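PDB 4CEK: regulator of nonsense transcripts 2 from Homo sapiens, which acts as a factor in nonsense-mediated mRNA decay, probably using its MIF4G domains as helical binding platforms. Local coordinates for residues A[197-200]-A[201-205]; A[208-211]-A[212-215]. One frame throughout, in Å; residues are numbered along the deposited sequence.

Contact 1: A[197-200]-A[201-205]; sequences DFRF and HVRKK
Phe198 holds CG trans to its own backbone N (chi1 -180°), while Val202 turns CG2 toward its N-terminal side, beside its own N. These two settings bring the ring and the methyl together one helical turn apart. Val202 CG2 lies over one face of the Phe198 ring, displaced toward the rim. It forms a CH-pi contact 3.9 Å from the ring centroid and comes within 3.6 Å of Phe198 CE2.

Phe200 and Lys204 repeat the theme on another side of the helix. Lys204 CG sits over a face of the Phe200 ring, 4.3 Å from its centroid.

Asp197 and His201 meet through their polar ends. His201 NE2 lies 3.6 Å from Asp197 OD2, with ring and carboxylate planes 44° apart. NE2 is hydrogen-bonded to Thr216 OG1, which also has a weak hydrogen bond with Asp197 OD2. The imidazole also lies against the backbone: Asp197 O is above one of its faces. His201 ND1 is buried and has no partner in the model.

The Arg199 and Arg203 side chains run alongside each other in the same direction. Arg199 CG lies over one face of the Arg203 guanidinium, toward its rim, so aliphatic carbon and not the other guanidinium meets that face.

Behind the side chains, His201 N donates to Asp197 O at 2.8 Å and Val202 N to Phe198 O at 2.9 Å. Then Arg203 N bonds to Phe200 O, three residues back, and only weakly to Arg199 O. Lys204, whose N bonds weakly to Phe200 O, is the first residue to leave helical backbone angles.

This is the C-terminal end of helix 185-203. Phe198 packs on Val217 and Ile220 of helix 210-225, on Cys237 and Leu241 of helix 231-243, and on Met252 of helix 247-266.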
loop_
_atom_site.group_PDB
_atom_site.type_symbol
_atom_site.label_atom_id
_atom_site.label_comp_id
_atom_site.label_asym_id
_atom_site.label_seq_id
_atom_site.Cartn_x
_atom_site.Cartn_y
_atom_site.Cartn_z
ATOM N N ASP A 197 -6.593 7.563 5.503
ATOM C CA ASP A 197 -5.653 8.579 4.997
ATOM C C ASP A 197 -5.973 8.914 3.529
ATOM O O ASP A 197 -5.947 10.094 3.128
ATOM C CB ASP A 197 -4.246 8.066 5.159
ATOM C CG ASP A 197 -3.239 9.155 5.268
ATOM O OD1 ASP A 197 -3.600 10.304 5.517
ATOM O OD2 ASP A 197 -2.065 8.853 5.056
ATOM N N PHE A 198 -6.381 7.896 2.753
ATOM C CA PHE A 198 -6.831 8.113 1.397
ATOM C C PHE A 198 -8.006 9.079 1.357
ATOM O O PHE A 198 -7.962 10.063 0.628
ATOM C CB PHE A 198 -7.199 6.793 0.725
ATOM C CG PHE A 198 -7.678 6.948 -0.698
ATOM C CD1 PHE A 198 -6.774 7.095 -1.734
ATOM C CD2 PHE A 198 -9.014 6.989 -0.993
ATOM C CE1 PHE A 198 -7.204 7.218 -3.052
ATOM C CE2 PHE A 198 -9.468 7.144 -2.302
ATOM C CZ PHE A 198 -8.546 7.252 -3.331
ATOM N N ARG A 199 -9.030 8.809 2.157
ATOM C CA ARG A 199 -10.225 9.676 2.278
ATOM C C ARG A 199 -9.827 11.091 2.605
ATOM O O ARG A 199 -10.263 12.040 1.963
ATOM C CB ARG A 199 -11.105 9.185 3.402
ATOM C CG ARG A 199 -12.531 8.841 3.063
ATOM C CD ARG A 199 -13.208 8.189 4.281
ATOM N NE ARG A 199 -13.172 6.746 4.178
ATOM C CZ ARG A 199 -12.753 5.883 5.105
ATOM N NH1 ARG A 199 -12.357 6.268 6.300
ATOM N NH2 ARG A 199 -12.780 4.583 4.812
ATOM N N PHE A 200 -8.968 11.222 3.593
ATOM C CA PHE A 200 -8.404 12.518 3.979
ATOM C C PHE A 200 -7.738 13.257 2.799
ATOM O O PHE A 200 -8.075 14.414 2.529
ATOM C CB PHE A 200 -7.419 12.290 5.139
ATOM C CG PHE A 200 -6.793 13.529 5.649
ATOM C CD1 PHE A 200 -7.531 14.430 6.410
ATOM C CD2 PHE A 200 -5.449 13.809 5.378
ATOM C CE1 PHE A 200 -6.945 15.602 6.878
ATOM C CE2 PHE A 200 -4.853 14.977 5.839
ATOM C CZ PHE A 200 -5.603 15.875 6.590
ATOM N N HIS A 201 -6.852 12.573 2.064
ATOM C CA HIS A 201 -6.214 13.151 0.868
ATOM C C HIS A 201 -7.161 13.538 -0.232
ATOM O O HIS A 201 -6.921 14.521 -0.928
ATOM C CB HIS A 201 -5.186 12.206 0.265
ATOM C CG HIS A 201 -3.992 11.951 1.153
ATOM N ND1 HIS A 201 -3.428 12.907 1.890
ATOM C CD2 HIS A 201 -3.260 10.793 1.383
ATOM C CE1 HIS A 201 -2.383 12.399 2.568
ATOM N NE2 HIS A 201 -2.283 11.103 2.261
ATOM N N VAL A 202 -8.211 12.753 -0.435
ATOM C CA VAL A 202 -9.193 13.055 -1.457
ATOM C C VAL A 202 -10.004 14.292 -1.095
ATOM O O VAL A 202 -10.525 14.954 -1.984
ATOM C CB VAL A 202 -10.169 11.897 -1.677
ATOM C CG1 VAL A 202 -11.359 12.333 -2.516
ATOM C CG2 VAL A 202 -9.450 10.721 -2.311
ATOM N N ARG A 203 -10.118 14.603 0.198
ATOM C CA ARG A 203 -10.915 15.764 0.639
ATOM C C ARG A 203 -10.149 17.079 0.684
ATOM O O ARG A 203 -10.764 18.106 0.540
ATOM C CB ARG A 203 -11.535 15.517 2.004
ATOM C CG ARG A 203 -12.738 14.595 1.969
ATOM C CD ARG A 203 -13.050 14.141 3.384
ATOM N NE ARG A 203 -14.051 13.070 3.423
ATOM C CZ ARG A 203 -14.101 12.112 4.349
ATOM N NH1 ARG A 203 -13.189 12.050 5.323
ATOM N NH2 ARG A 203 -15.054 11.191 4.287
ATOM N N LYS A 204 -8.826 17.034 0.838
ATOM C CA LYS A 204 -7.987 18.237 1.041
ATOM C C LYS A 204 -7.273 18.747 -0.221
ATOM O O LYS A 204 -7.419 18.185 -1.303
ATOM C CB LYS A 204 -6.955 17.966 2.153
ATOM C CG LYS A 204 -7.582 17.802 3.539
ATOM C CD LYS A 204 -7.791 19.136 4.266
ATOM C CE LYS A 204 -8.864 19.053 5.354
ATOM N NZ LYS A 204 -8.805 20.212 6.294
ATOM N N LYS A 205 -6.532 19.847 -0.053
ATOM C CA LYS A 205 -5.683 20.459 -1.097
ATOM C C LYS A 205 -4.791 21.568 -0.517
ATOM O O LYS A 205 -3.580 21.399 -0.374
ATOM C CB LYS A 205 -6.528 21.040 -2.244
ATOM C CG LYS A 205 -6.503 20.203 -3.518
ATOM C CD LYS A 205 -6.165 21.030 -4.753
ATOM C CE LYS A 205 -5.696 20.123 -5.878
ATOM N NZ LYS A 205 -5.402 20.860 -7.130
#

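Contact 2: A[208-211]-A[212-215]; sequences INIE and TKNK
Ile208 meets Lys213 across the start of the helix. Its CG2 is 3.3 Å from Lys213 CE, and Ile208 O is 3.2 Å from the same carbon, a short approach, to be taken with caution, alongside an extended lysine chain. That chain ends at NZ, which is hydrogen-bonded to His248 ND1.

Asn209 comes next, at the N-cap. Its chi1 of 52° tucks CG between the backbone N and carbonyl carbon and turns OD1 to Thr212. Thr212 OG1 donates to Asn209 OD1 in a short bond of 2.5 Å, tilted 31° from the amide carbonyl plane. The Asn209 O to Thr212 N bond is weak.

Ile210 opens the helix. Its CD1 lies 4.0 Å from Lys213 CD, the two side chains crossing at about a right angle. Its CG1 lies 3.8 Å from Asn214 ND2. Ile210 O accepts a hydrogen bond from Asn214 N at 3.0 Å, the first regular i to i+4 bond within the segments.

Glu211 contributes mainly its backbone, O accepting a bond from Lys215 N.

An N-cap asparagine linked side chain to side chain with the third helical residue thus starts helix 210-225, one of the helices of the all-helical MIF4G domain.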
loop_
_atom_site.group_PDB
_atom_site.type_symbol
_atom_site.label_atom_id
_atom_site.label_comp_id
_atom_site.label_asym_id
_atom_site.label_seq_id
_atom_site.Cartn_x
_atom_site.Cartn_y
_atom_site.Cartn_z
ATOM N N ILE A 208 -1.546 19.800 1.134
ATOM C CA ILE A 208 -0.582 18.763 1.534
ATOM C C ILE A 208 0.125 18.142 0.292
ATOM O O ILE A 208 -0.522 17.714 -0.669
ATOM C CB ILE A 208 -1.242 17.717 2.501
ATOM C CG1 ILE A 208 -0.190 16.859 3.223
ATOM C CG2 ILE A 208 -2.264 16.839 1.789
ATOM C CD1 ILE A 208 -0.602 16.461 4.629
ATOM N N ASN A 209 1.462 18.147 0.327
ATOM C CA ASN A 209 2.332 17.759 -0.798
ATOM C C ASN A 209 1.906 16.507 -1.565
ATOM O O ASN A 209 1.633 15.473 -0.954
ATOM C CB ASN A 209 3.789 17.582 -0.311
ATOM C CG ASN A 209 3.918 16.651 0.905
ATOM O OD1 ASN A 209 2.965 15.966 1.295
ATOM N ND2 ASN A 209 5.107 16.635 1.514
ATOM N N ILE A 210 1.880 16.594 -2.899
ATOM C CA ILE A 210 1.458 15.456 -3.746
ATOM C C ILE A 210 2.286 14.186 -3.475
ATOM O O ILE A 210 1.794 13.071 -3.650
ATOM C CB ILE A 210 1.476 15.793 -5.270
ATOM C CG1 ILE A 210 0.735 14.718 -6.103
ATOM C CG2 ILE A 210 2.903 15.922 -5.785
ATOM C CD1 ILE A 210 -0.714 14.490 -5.739
ATOM N N GLU A 211 3.523 14.364 -3.014
ATOM C CA GLU A 211 4.429 13.241 -2.775
ATOM C C GLU A 211 4.024 12.296 -1.635
ATOM O O GLU A 211 4.248 11.084 -1.746
ATOM C CB GLU A 211 5.832 13.768 -2.511
ATOM C CG GLU A 211 6.905 12.719 -2.717
ATOM C CD GLU A 211 8.265 13.332 -2.942
ATOM O OE1 GLU A 211 8.336 14.383 -3.623
ATOM O OE2 GLU A 211 9.253 12.752 -2.439
ATOM N N THR A 212 3.460 12.842 -0.550
ATOM C CA THR A 212 2.873 12.017 0.529
ATOM C C THR A 212 1.635 11.279 0.039
ATOM O O THR A 212 1.456 10.115 0.307
ATOM C CB THR A 212 2.412 12.854 1.739
ATOM O OG1 THR A 212 3.499 13.653 2.217
ATOM C CG2 THR A 212 1.901 11.942 2.854
ATOM N N LYS A 213 0.782 11.982 -0.688
ATOM C CA LYS A 213 -0.438 11.400 -1.218
ATOM C C LYS A 213 -0.084 10.163 -2.079
ATOM O O LYS A 213 -0.730 9.101 -1.988
ATOM C CB LYS A 213 -1.191 12.457 -2.024
ATOM C CG LYS A 213 -1.478 13.735 -1.237
ATOM C CD LYS A 213 -2.192 14.798 -2.081
ATOM C CE LYS A 213 -3.036 15.759 -1.245
ATOM N NZ LYS A 213 -4.140 16.401 -2.024
ATOM N N ASN A 214 0.961 10.309 -2.897
ATOM C CA ASN A 214 1.446 9.232 -3.766
ATOM C C ASN A 214 2.013 8.032 -2.977
ATOM O O ASN A 214 1.826 6.905 -3.396
ATOM C CB ASN A 214 2.469 9.782 -4.791
ATOM C CG ASN A 214 1.816 10.604 -5.933
ATOM O OD1 ASN A 214 0.606 10.494 -6.225
ATOM N ND2 ASN A 214 2.637 11.432 -6.595
ATOM N N LYS A 215 2.653 8.269 -1.824
ATOM C CA LYS A 215 3.038 7.198 -0.921
ATOM C C LYS A 215 1.796 6.408 -0.485
ATOM O O LYS A 215 1.790 5.178 -0.565
ATOM C CB LYS A 215 3.730 7.735 0.345
ATOM C CG LYS A 215 4.240 6.639 1.306
ATOM C CD LYS A 215 4.170 6.991 2.804
ATOM C CE LYS A 215 2.743 7.019 3.354
ATOM N NZ LYS A 215 2.248 5.815 4.109
#

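Contact 1 closes helix 185-203 and contact 2 opens helix 210-225, the next helix in the chain. Both are partly buried, with centres 10 Å apart. Contact 1 buries Phe198 and His201 and exposes Arg199 and Arg203; contact 2 buries Thr212 and Lys213 and exposes Asn209 and Glu211. Contact 1 relies on aromatic rings under aliphatic groups, and its backbone bonding weakens toward the end. Contact 2, with no aromatic residue, relies on a polar cap and on lysine methylenes against isoleucine, and its backbone bonding becomes regular as the helix proceeds. The two touch by packing: Lys213 NZ approaches His201 O and Lys204 O, and Ile208 CG2 approaches His201 ND1. Both also lean on helix 247-266.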